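Local structure of KmHsv2 (Kluyveromyces marxianus, 3VU4) at residues L106-E111 against F124-P129; D136-G141 against S153-L158; V266-N271 against Y288-W293; S301-V306 against P324-I329. The protein probably binds phosphoinositides at membranes through its seven-bladed beta-propeller, as Atg18 does, and probably takes part in protein transport. All blocks are in the same frame, centred on the assembly; numbering follows the deposited sequence.

Interaction 1 of 4, residues L106-E111 against F124-P129. With SO4 (sulfate ion), chain I.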
# COMPACT_ATOMS: atom_id res chain seq x y z
N LEU A 106 -10.55 -4.69 2.50
CA LEU A 106 -11.61 -4.05 1.73
C LEU A 106 -11.03 -3.19 0.61
O LEU A 106 -10.27 -2.26 0.86
CB LEU A 106 -12.46 -3.17 2.65
CG LEU A 106 -13.63 -2.44 1.99
CD1 LEU A 106 -14.54 -3.46 1.34
CD2 LEU A 106 -14.39 -1.63 3.03
N PHE A 107 -11.38 -3.52 -0.63
CA PHE A 107 -10.89 -2.80 -1.81
C PHE A 107 -12.03 -2.33 -2.72
O PHE A 107 -13.07 -2.98 -2.80
CB PHE A 107 -9.95 -3.70 -2.60
CG PHE A 107 -8.76 -4.17 -1.83
CD1 PHE A 107 -7.68 -3.33 -1.60
CD2 PHE A 107 -8.71 -5.47 -1.33
CE1 PHE A 107 -6.56 -3.77 -0.89
CE2 PHE A 107 -7.59 -5.92 -0.61
CZ PHE A 107 -6.52 -5.07 -0.40
N LEU A 108 -11.81 -1.22 -3.41
CA LEU A 108 -12.82 -0.65 -4.29
C LEU A 108 -12.29 -0.26 -5.67
O LEU A 108 -11.16 0.22 -5.80
CB LEU A 108 -13.44 0.59 -3.65
CG LEU A 108 -14.06 0.47 -2.26
CD1 LEU A 108 -14.25 1.86 -1.67
CD2 LEU A 108 -15.38 -0.26 -2.35
N SER A 109 -13.11 -0.48 -6.70
CA SER A 109 -12.78 -0.11 -8.07
C SER A 109 -14.12 0.28 -8.69
O SER A 109 -15.16 -0.06 -8.14
CB SER A 109 -12.14 -1.27 -8.83
OG SER A 109 -13.09 -2.26 -9.18
N ARG A 110 -14.10 1.00 -9.81
CA ARG A 110 -15.36 1.41 -10.43
C ARG A 110 -16.21 0.20 -10.80
O ARG A 110 -17.40 0.33 -11.08
CB ARG A 110 -15.10 2.26 -11.68
CG ARG A 110 -14.36 3.58 -11.43
CD ARG A 110 -13.99 4.28 -12.75
NE ARG A 110 -13.13 5.45 -12.56
CZ ARG A 110 -13.53 6.61 -12.04
NH1 ARG A 110 -14.79 6.77 -11.65
NH2 ARG A 110 -12.67 7.61 -11.91
N GLU A 111 -15.61 -0.98 -10.77
CA GLU A 111 -16.30 -2.21 -11.13
C GLU A 111 -16.62 -3.14 -9.97
O GLU A 111 -17.73 -3.67 -9.87
CB GLU A 111 -15.45 -3.00 -12.12
CG GLU A 111 -14.69 -2.17 -13.11
CD GLU A 111 -15.19 -2.38 -14.51
OE1 GLU A 111 -16.27 -1.84 -14.84
OE2 GLU A 111 -14.51 -3.11 -15.28
N PHE A 124 -18.07 -8.31 -4.84
CA PHE A 124 -19.42 -7.89 -5.17
C PHE A 124 -19.30 -6.88 -6.31
O PHE A 124 -18.20 -6.44 -6.64
CB PHE A 124 -20.10 -7.24 -3.96
CG PHE A 124 -20.27 -8.16 -2.79
CD1 PHE A 124 -19.18 -8.54 -2.02
CD2 PHE A 124 -21.53 -8.65 -2.47
CE1 PHE A 124 -19.34 -9.42 -0.95
CE2 PHE A 124 -21.70 -9.53 -1.39
CZ PHE A 124 -20.60 -9.91 -0.63
N LYS A 125 -20.42 -6.53 -6.92
CA LYS A 125 -20.40 -5.56 -8.01
C LYS A 125 -20.58 -4.17 -7.45
O LYS A 125 -21.38 -3.97 -6.55
CB LYS A 125 -21.53 -5.84 -9.00
CG LYS A 125 -21.65 -4.74 -10.07
CD LYS A 125 -22.86 -4.91 -10.98
CE LYS A 125 -22.89 -3.78 -12.00
NZ LYS A 125 -24.02 -3.88 -12.95
N PHE A 126 -19.84 -3.21 -7.98
CA PHE A 126 -20.00 -1.85 -7.50
C PHE A 126 -21.10 -1.23 -8.35
O PHE A 126 -20.84 -0.56 -9.36
CB PHE A 126 -18.70 -1.05 -7.63
CG PHE A 126 -18.66 0.18 -6.76
CD1 PHE A 126 -19.58 1.21 -6.95
CD2 PHE A 126 -17.74 0.29 -5.73
CE1 PHE A 126 -19.57 2.33 -6.13
CE2 PHE A 126 -17.72 1.41 -4.91
CZ PHE A 126 -18.64 2.43 -5.11
N GLY A 127 -22.33 -1.49 -7.93
CA GLY A 127 -23.50 -0.99 -8.63
C GLY A 127 -24.62 -2.01 -8.46
O GLY A 127 -24.38 -3.13 -7.98
N ASN A 128 -25.83 -1.64 -8.85
CA ASN A 128 -26.98 -2.54 -8.73
C ASN A 128 -26.74 -3.83 -9.52
O ASN A 128 -26.21 -3.79 -10.63
CB ASN A 128 -28.24 -1.84 -9.24
CG ASN A 128 -29.48 -2.28 -8.51
OD1 ASN A 128 -29.95 -3.41 -8.66
ND2 ASN A 128 -30.03 -1.38 -7.69
N PRO A 129 -27.14 -4.98 -8.96
CA PRO A 129 -27.79 -5.17 -7.65
C PRO A 129 -26.87 -5.36 -6.43
O PRO A 129 -27.32 -5.84 -5.39
CB PRO A 129 -28.65 -6.41 -7.89
CG PRO A 129 -27.73 -7.24 -8.71
CD PRO A 129 -27.16 -6.24 -9.72
S SO4 I . -11.22 1.11 -12.01
O1 SO4 I . -12.31 1.61 -12.87
O2 SO4 I . -9.95 1.72 -12.43
O3 SO4 I . -11.49 1.48 -10.61
O4 SO4 I . -11.14 -0.35 -12.13
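The ring of F126 receives L108 at its edge: the branch CD2 of L108 lies near the ring plane, 3.8 Å from CE2 of F126. The carbonyl oxygen of S109 approaches the same flank of the ring from an oblique direction, 3.5 Å from CD2 of F126. W130, outside the two segments, meets this ring with its own, the planes inclined at about 55°, and I113 and L67 add side-chain contacts. F126 CG is anti to the backbone N (chi1 -161°), which turns the ring toward the end of strand 103-108. The second flat group, the guanidinium of R110, has sulfate O1 near its plane at the edge, though NE of R110 and this O1 are 3.9 Å apart. The ion is held more firmly by the backbone: R110 N donates to sulfate O3 at 2.8 Å, and H68 NE2 supplies another hydrogen bond. S109 OG accepts from F112 N, tying the turn to the strand that follows. Between the segments the direct bond runs from F126 N to E111 O, 2.9 Å and almost straight at 171° about the hydrogen, with the donor above the carbonyl plane. F126 is also the centre of an inverse gamma turn. Just before it, the extended K125 side chain runs forward along its own segment, NZ bonding N128 O at 3.2 Å. The tight turn joining the first two strands of the blade is thus fastened to the exit of its third strand, a loop-to-loop closure at one end of a four-stranded beta-propeller blade.

Interaction 2 of 4, residues D136-G141 against S153-L158; sequences DIRFGG and SNEFNL
R138 and E155 approach at a slant, with guanidinium and carboxylate planes 67° apart. OE2 of E155 lies at the edge of the guanidinium, near its plane, and the salt bridge it forms with R138 NE is weak at 3.4 Å. R138 bends at chi2 and chi3, which turns NE toward the end of the extended E155 chain. D119 lies close to both, a weak ion-pair partner for R138 and a like charge for E155. With an alanine in place of E155, R138 NE would probably lose its carboxylate mate and the guanidinium would be likelier to swing. Water 1 joins the segments, donating to R138 O and accepting from E155 N at 2.8 Å. The backbone closes at G140, whose N donates to S153 O at 2.9 Å; a side chain there would run into N154 O and L158 CD2. L158 lays CD2 against G140 O. N154 OD1 folds the loop, accepting from F156 N, an Asx turn, and from N157 N, an Asx motif. The chain turns its corner at G140 and G141, so strand 137-139, outermost in one blade, packs through F139 and I137 on Y152 of strand 149-154 in the next.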
# COMPACT_ATOMS: atom_id res chain seq x y z
N ASP A 136 -16.88 -17.28 -4.22
CA ASP A 136 -16.02 -16.89 -3.11
C ASP A 136 -14.71 -17.65 -3.21
O ASP A 136 -14.67 -18.79 -3.66
CB ASP A 136 -16.70 -17.19 -1.78
CG ASP A 136 -17.74 -16.16 -1.42
OD1 ASP A 136 -17.87 -15.18 -2.20
OD2 ASP A 136 -18.41 -16.31 -0.38
N ILE A 137 -13.64 -16.98 -2.79
CA ILE A 137 -12.30 -17.54 -2.81
C ILE A 137 -11.78 -17.75 -1.38
O ILE A 137 -12.12 -16.99 -0.47
CB ILE A 137 -11.35 -16.59 -3.58
CG1 ILE A 137 -11.79 -16.53 -5.04
CG2 ILE A 137 -9.91 -17.04 -3.45
CD1 ILE A 137 -11.19 -15.39 -5.84
N ARG A 138 -10.98 -18.79 -1.19
CA ARG A 138 -10.41 -19.08 0.12
C ARG A 138 -8.93 -18.69 0.10
O ARG A 138 -8.17 -19.15 -0.75
CB ARG A 138 -10.57 -20.56 0.44
CG ARG A 138 -12.03 -21.00 0.54
CD ARG A 138 -12.70 -20.42 1.79
NE ARG A 138 -12.43 -21.24 2.97
CZ ARG A 138 -13.35 -21.96 3.59
NH1 ARG A 138 -13.02 -22.70 4.65
NH2 ARG A 138 -14.61 -21.94 3.17
N PHE A 139 -8.53 -17.84 1.03
CA PHE A 139 -7.14 -17.41 1.09
C PHE A 139 -6.57 -17.62 2.50
O PHE A 139 -7.29 -18.02 3.41
CB PHE A 139 -7.06 -15.94 0.67
CG PHE A 139 -7.52 -14.96 1.71
CD1 PHE A 139 -8.70 -15.18 2.42
CD2 PHE A 139 -6.77 -13.82 1.98
CE1 PHE A 139 -9.13 -14.27 3.38
CE2 PHE A 139 -7.19 -12.90 2.95
CZ PHE A 139 -8.37 -13.12 3.65
N GLY A 140 -5.28 -17.34 2.67
CA GLY A 140 -4.64 -17.54 3.96
C GLY A 140 -4.34 -16.31 4.78
O GLY A 140 -3.43 -16.33 5.60
N GLY A 141 -5.08 -15.22 4.57
CA GLY A 141 -4.84 -14.02 5.35
C GLY A 141 -4.31 -12.80 4.62
O GLY A 141 -4.55 -11.67 5.05
N SER A 153 -3.04 -14.82 -0.61
CA SER A 153 -2.28 -15.88 0.05
C SER A 153 -3.01 -17.22 -0.11
O SER A 153 -4.24 -17.27 -0.05
CB SER A 153 -2.18 -15.51 1.55
OG SER A 153 -1.18 -16.23 2.23
N ASN A 154 -2.27 -18.30 -0.34
CA ASN A 154 -2.93 -19.60 -0.46
C ASN A 154 -3.39 -20.02 0.94
O ASN A 154 -2.73 -19.71 1.93
CB ASN A 154 -2.00 -20.67 -1.03
CG ASN A 154 -2.65 -22.06 -1.06
OD1 ASN A 154 -2.39 -22.91 -0.20
ND2 ASN A 154 -3.51 -22.28 -2.05
N GLU A 155 -4.52 -20.71 1.02
CA GLU A 155 -5.07 -21.13 2.30
C GLU A 155 -4.25 -22.14 3.09
O GLU A 155 -4.27 -22.11 4.32
CB GLU A 155 -6.48 -21.66 2.07
CG GLU A 155 -7.13 -22.31 3.27
CD GLU A 155 -8.46 -22.92 2.91
OE1 GLU A 155 -8.53 -23.58 1.85
OE2 GLU A 155 -9.43 -22.75 3.68
N PHE A 156 -3.53 -23.03 2.41
CA PHE A 156 -2.73 -24.04 3.11
C PHE A 156 -1.25 -23.70 3.19
O PHE A 156 -0.60 -23.97 4.19
CB PHE A 156 -2.92 -25.41 2.44
CG PHE A 156 -4.34 -25.90 2.44
CD1 PHE A 156 -5.27 -25.39 1.54
CD2 PHE A 156 -4.76 -26.86 3.37
CE1 PHE A 156 -6.61 -25.81 1.56
CE2 PHE A 156 -6.09 -27.28 3.40
CZ PHE A 156 -7.01 -26.75 2.49
N ASN A 157 -0.72 -23.11 2.12
CA ASN A 157 0.69 -22.71 2.07
C ASN A 157 0.69 -21.21 2.19
O ASN A 157 0.45 -20.51 1.21
CB ASN A 157 1.32 -23.10 0.74
CG ASN A 157 2.81 -22.82 0.70
OD1 ASN A 157 3.33 -22.04 1.51
ND2 ASN A 157 3.51 -23.44 -0.24
N LEU A 158 0.97 -20.71 3.39
CA LEU A 158 0.95 -19.28 3.64
C LEU A 158 2.09 -18.52 2.95
O LEU A 158 2.11 -17.29 2.93
CB LEU A 158 0.95 -19.00 5.16
CG LEU A 158 -0.22 -19.60 5.97
CD1 LEU A 158 -0.08 -19.20 7.42
CD2 LEU A 158 -1.56 -19.11 5.42
O HOH W 1 -6.31 -20.99 -1.06

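Interaction 3 of 4, residues V266-N271 against Y288-W293; sequences VFEIFN and YFQSEW
Q290 and E268 form the direct hydrogen bond of this contact: NE2 of Q290 donates to OE2 of E268 at 3.1 Å and 160°. The side chains cross at about a right angle; E268 OE2 lies nearly in the amide plane of Q290, while NE2 approaches OE2 from above the plane of the carboxylate. Bent at chi2 (55°), Q290 curls back, so that NE2 also donates to Y288 O of its own segment at 3.2 Å. Two bonds thereby fix the rotation of the amide. Water-mediated bonds come next. Water 2 donates to E268 OE2 at 2.8 Å and accepts from S291 N. Water 3 accepts from E268 N and donates to S291 O and W293 O. Van der Waals contacts are fewer: the ring of F267 sets CE1 3.8 Å from the carbonyl carbon of W293, and N271 ND2 lies 3.7 Å from Y288 CD2, amide and ring being well inclined to each other. The polar ends of that last pair are used by N275, for N271, and by K276, for Y288. F267 also meets F234 and W293 touches R235, the opening residues of the FRRG sequence that marks phosphoinositide-binding PROPPINs. The arrangement closes the base of the long loop between the third and fourth strands of the sixth propeller blade, the loop that in related PROPPINs inserts into membranes and probably does so here.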
# COMPACT_ATOMS: atom_id res chain seq x y z
N VAL A 266 15.06 2.11 0.77
CA VAL A 266 14.64 2.18 -0.62
C VAL A 266 15.43 1.16 -1.42
O VAL A 266 16.65 1.10 -1.32
CB VAL A 266 14.89 3.57 -1.21
CG1 VAL A 266 14.61 3.55 -2.71
CG2 VAL A 266 14.00 4.60 -0.52
N PHE A 267 14.72 0.33 -2.18
CA PHE A 267 15.34 -0.68 -3.02
C PHE A 267 15.09 -0.28 -4.47
O PHE A 267 14.06 0.31 -4.80
CB PHE A 267 14.74 -2.06 -2.73
CG PHE A 267 15.02 -2.55 -1.35
CD1 PHE A 267 16.21 -3.19 -1.05
CD2 PHE A 267 14.10 -2.34 -0.32
CE1 PHE A 267 16.49 -3.62 0.25
CE2 PHE A 267 14.36 -2.76 0.97
CZ PHE A 267 15.56 -3.40 1.26
N GLU A 268 16.04 -0.60 -5.34
CA GLU A 268 15.91 -0.22 -6.74
C GLU A 268 15.58 -1.37 -7.68
O GLU A 268 16.36 -2.32 -7.80
CB GLU A 268 17.21 0.47 -7.18
CG GLU A 268 17.32 0.76 -8.68
CD GLU A 268 18.63 1.45 -9.02
OE1 GLU A 268 18.72 2.69 -8.85
OE2 GLU A 268 19.58 0.76 -9.45
N ILE A 269 14.43 -1.29 -8.35
CA ILE A 269 14.02 -2.32 -9.31
C ILE A 269 14.70 -2.06 -10.67
O ILE A 269 15.19 -2.99 -11.33
CB ILE A 269 12.48 -2.35 -9.48
CG1 ILE A 269 11.84 -3.11 -8.31
CG2 ILE A 269 12.10 -3.02 -10.80
CD1 ILE A 269 11.89 -2.39 -6.98
N PHE A 270 14.74 -0.81 -11.09
CA PHE A 270 15.43 -0.44 -12.32
C PHE A 270 15.88 1.00 -12.20
O PHE A 270 15.22 1.80 -11.52
CB PHE A 270 14.55 -0.68 -13.56
CG PHE A 270 13.42 0.31 -13.73
CD1 PHE A 270 13.66 1.59 -14.24
CD2 PHE A 270 12.10 -0.06 -13.44
CE1 PHE A 270 12.61 2.48 -14.48
CE2 PHE A 270 11.04 0.82 -13.67
CZ PHE A 270 11.30 2.10 -14.19
N ASN A 271 17.01 1.34 -12.81
CA ASN A 271 17.51 2.70 -12.71
C ASN A 271 16.62 3.70 -13.45
O ASN A 271 16.32 3.56 -14.63
CB ASN A 271 18.94 2.81 -13.21
CG ASN A 271 19.56 4.13 -12.85
OD1 ASN A 271 19.11 5.18 -13.31
ND2 ASN A 271 20.59 4.11 -12.00
N TYR A 288 24.73 0.43 -14.71
CA TYR A 288 23.90 0.63 -13.52
C TYR A 288 23.06 -0.59 -13.18
O TYR A 288 21.89 -0.69 -13.55
CB TYR A 288 22.99 1.86 -13.71
CG TYR A 288 23.77 3.12 -14.00
CD1 TYR A 288 24.20 3.42 -15.31
CD2 TYR A 288 24.15 3.98 -12.96
CE1 TYR A 288 25.00 4.54 -15.56
CE2 TYR A 288 24.95 5.10 -13.21
CZ TYR A 288 25.38 5.37 -14.52
OH TYR A 288 26.19 6.45 -14.76
N PHE A 289 23.68 -1.54 -12.48
CA PHE A 289 22.97 -2.75 -12.10
C PHE A 289 22.31 -2.55 -10.74
O PHE A 289 22.74 -1.71 -9.95
CB PHE A 289 23.92 -3.94 -12.08
CG PHE A 289 24.54 -4.23 -13.43
CD1 PHE A 289 23.76 -4.22 -14.58
CD2 PHE A 289 25.90 -4.51 -13.55
CE1 PHE A 289 24.32 -4.47 -15.83
CE2 PHE A 289 26.47 -4.76 -14.79
CZ PHE A 289 25.68 -4.75 -15.93
N GLN A 290 21.26 -3.33 -10.49
CA GLN A 290 20.53 -3.22 -9.24
C GLN A 290 21.18 -3.92 -8.06
O GLN A 290 21.43 -5.12 -8.09
CB GLN A 290 19.10 -3.72 -9.43
CG GLN A 290 18.25 -2.76 -10.26
CD GLN A 290 18.88 -2.44 -11.61
OE1 GLN A 290 19.01 -3.32 -12.47
NE2 GLN A 290 19.28 -1.18 -11.80
N SER A 291 21.45 -3.14 -7.01
CA SER A 291 22.05 -3.67 -5.80
C SER A 291 21.12 -4.64 -5.10
O SER A 291 19.90 -4.53 -5.18
CB SER A 291 22.39 -2.55 -4.82
OG SER A 291 22.83 -3.10 -3.59
N GLU A 292 21.73 -5.59 -4.41
CA GLU A 292 20.99 -6.60 -3.67
C GLU A 292 20.51 -6.02 -2.33
O GLU A 292 19.66 -6.61 -1.66
CB GLU A 292 21.90 -7.82 -3.51
CG GLU A 292 22.02 -8.43 -2.13
CD GLU A 292 22.98 -9.63 -2.10
OE1 GLU A 292 23.16 -10.23 -1.01
OE2 GLU A 292 23.56 -9.96 -3.17
N TRP A 293 21.03 -4.86 -1.96
CA TRP A 293 20.67 -4.20 -0.71
C TRP A 293 20.03 -2.82 -0.91
O TRP A 293 19.97 -2.30 -2.02
CB TRP A 293 21.92 -4.03 0.18
CG TRP A 293 22.66 -5.30 0.45
CD1 TRP A 293 22.33 -6.27 1.35
CD2 TRP A 293 23.84 -5.77 -0.23
NE1 TRP A 293 23.22 -7.31 1.28
CE2 TRP A 293 24.16 -7.03 0.33
CE3 TRP A 293 24.65 -5.25 -1.24
CZ2 TRP A 293 25.26 -7.79 -0.10
CZ3 TRP A 293 25.75 -6.00 -1.67
CH2 TRP A 293 26.04 -7.26 -1.10
O HOH W 2 21.07 -0.40 -7.39
O HOH W 3 18.42 -2.02 -4.29

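Interaction 4 of 4, residues S301-V306 against P324-I329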
# COMPACT_ATOMS: atom_id res chain seq x y z
N SER A 301 12.04 9.99 12.68
CA SER A 301 11.91 10.65 13.97
C SER A 301 10.50 10.50 14.51
O SER A 301 9.57 11.11 14.00
CB SER A 301 12.25 12.13 13.82
OG SER A 301 11.82 12.88 14.95
N VAL A 302 10.32 9.69 15.55
CA VAL A 302 9.00 9.53 16.12
C VAL A 302 9.02 9.41 17.65
O VAL A 302 9.97 8.90 18.23
CB VAL A 302 8.29 8.29 15.50
CG1 VAL A 302 9.00 7.00 15.94
CG2 VAL A 302 6.81 8.30 15.90
N ASP A 303 7.96 9.90 18.31
CA ASP A 303 7.89 9.83 19.77
C ASP A 303 7.58 8.42 20.23
O ASP A 303 7.33 7.54 19.42
CB ASP A 303 6.85 10.82 20.32
CG ASP A 303 5.46 10.60 19.76
OD1 ASP A 303 4.97 9.45 19.79
OD2 ASP A 303 4.85 11.60 19.32
N LYS A 304 7.60 8.20 21.54
CA LYS A 304 7.37 6.87 22.10
C LYS A 304 5.95 6.35 22.02
O LYS A 304 5.66 5.24 22.48
CB LYS A 304 7.85 6.83 23.56
CG LYS A 304 7.10 7.76 24.51
CD LYS A 304 7.62 7.59 25.94
CE LYS A 304 6.85 8.44 26.95
NZ LYS A 304 7.31 8.21 28.36
N HIS A 305 5.06 7.11 21.42
CA HIS A 305 3.67 6.68 21.31
C HIS A 305 3.31 6.14 19.92
O HIS A 305 2.14 6.02 19.58
CB HIS A 305 2.75 7.85 21.69
CG HIS A 305 3.08 8.46 23.02
ND1 HIS A 305 2.96 7.77 24.20
CD2 HIS A 305 3.59 9.67 23.34
CE1 HIS A 305 3.37 8.53 25.20
NE2 HIS A 305 3.77 9.69 24.70
N VAL A 306 4.33 5.80 19.12
CA VAL A 306 4.10 5.30 17.77
C VAL A 306 3.24 4.06 17.74
O VAL A 306 3.44 3.14 18.53
CB VAL A 306 5.40 4.90 17.04
CG1 VAL A 306 5.33 5.33 15.59
CG2 VAL A 306 6.61 5.46 17.73
N PRO A 324 -0.66 7.76 12.17
CA PRO A 324 -2.01 7.89 12.74
C PRO A 324 -2.09 8.47 14.15
O PRO A 324 -3.02 9.22 14.44
CB PRO A 324 -2.57 6.47 12.65
CG PRO A 324 -1.36 5.61 12.73
CD PRO A 324 -0.35 6.36 11.86
N HIS A 325 -1.12 8.15 15.01
CA HIS A 325 -1.12 8.64 16.40
C HIS A 325 -0.94 10.15 16.61
O HIS A 325 -1.41 10.70 17.60
CB HIS A 325 -0.08 7.87 17.24
CG HIS A 325 1.32 8.38 17.10
ND1 HIS A 325 1.98 8.45 15.89
CD2 HIS A 325 2.20 8.84 18.03
CE1 HIS A 325 3.19 8.93 16.07
NE2 HIS A 325 3.35 9.17 17.36
N THR A 326 -0.25 10.84 15.71
CA THR A 326 -0.11 12.29 15.88
C THR A 326 -0.79 12.97 14.70
O THR A 326 -0.74 14.19 14.57
CB THR A 326 1.37 12.75 15.91
OG1 THR A 326 2.02 12.40 14.68
CG2 THR A 326 2.10 12.10 17.08
N ARG A 327 -1.42 12.15 13.85
CA ARG A 327 -2.09 12.62 12.64
C ARG A 327 -1.19 13.57 11.86
O ARG A 327 -1.63 14.61 11.36
CB ARG A 327 -3.42 13.31 12.97
CG ARG A 327 -4.59 12.35 13.03
CD ARG A 327 -5.92 13.05 13.31
NE ARG A 327 -5.94 13.70 14.62
CZ ARG A 327 -5.76 15.01 14.81
NH1 ARG A 327 -5.80 15.51 16.04
NH2 ARG A 327 -5.56 15.82 13.77
N MET A 328 0.08 13.19 11.75
CA MET A 328 1.05 13.98 11.03
C MET A 328 1.47 13.34 9.71
O MET A 328 1.53 12.12 9.59
CB MET A 328 2.27 14.23 11.91
CG MET A 328 2.36 15.68 12.30
SD MET A 328 3.39 16.01 13.70
CE MET A 328 2.20 15.88 15.02
N ILE A 329 1.73 14.18 8.71
CA ILE A 329 2.15 13.66 7.42
C ILE A 329 3.45 14.34 6.98
O ILE A 329 3.52 15.56 6.82
CB ILE A 329 1.06 13.84 6.33
CG1 ILE A 329 1.57 13.30 5.00
CG2 ILE A 329 0.64 15.29 6.21
CD1 ILE A 329 0.52 13.18 3.93
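H325 leans into the loop of residues 301-306 and meets it along much of its length. Its CB lies 3.7 Å from the carbonyl oxygen of H305, and CG and CD2 continue past that same oxygen, which stands oblique to the ring. CG sits between the backbone N and the carbonyl carbon (chi1 82°), a rotation that points the imidazole across the gap. CE1 then reaches V302, 3.7 Å from its CG2. At the tip NE2 donates to D303 OD1, 2.9 Å away and close to the ring plane, with a bent angle of 133°; carboxylate and ring stand nearly perpendicular. The faces are filled as well: V306 CA makes a CH-pi contact over one, 4.0 Å from the centroid of the H325 ring, and T326 CG2 lies toward the rim of the other. D303 OD1 takes a second bond, from H305 N at 2.9 Å, completing an Asx turn; H325 uses the syn side of the oxygen and H305 N the anti side. Replacing D303 by an alanine would probably leave H325 NE2 and H305 N without their shared acceptor, letting the ring turn more easily and undoing the Asx turn. The contact joins the connection from blade six to blade seven with the turn between that last blade's second and third strands. An acceptor carboxylate at NE2 is consistent with a proton on that nitrogen and may help stabilise a positively charged imidazole.

From the N terminus the four contacts follow in series, each closing its own loop before the next opens; none nest or cross. Interaction 1 closes over the second strand of the third blade, joining the ends of its first and third strands. Interaction 2 begins on strand 137-139, which neighbours strand 120-125 in that sheet, and carries the chain over into the fourth blade; the two come within about 6 Å at their nearest atoms. Interaction 3 closes the long excursion in blade six, on the far side of the chain's centre from interaction 1. Interaction 4 ties the connection between blades six and seven to a turn of blade seven.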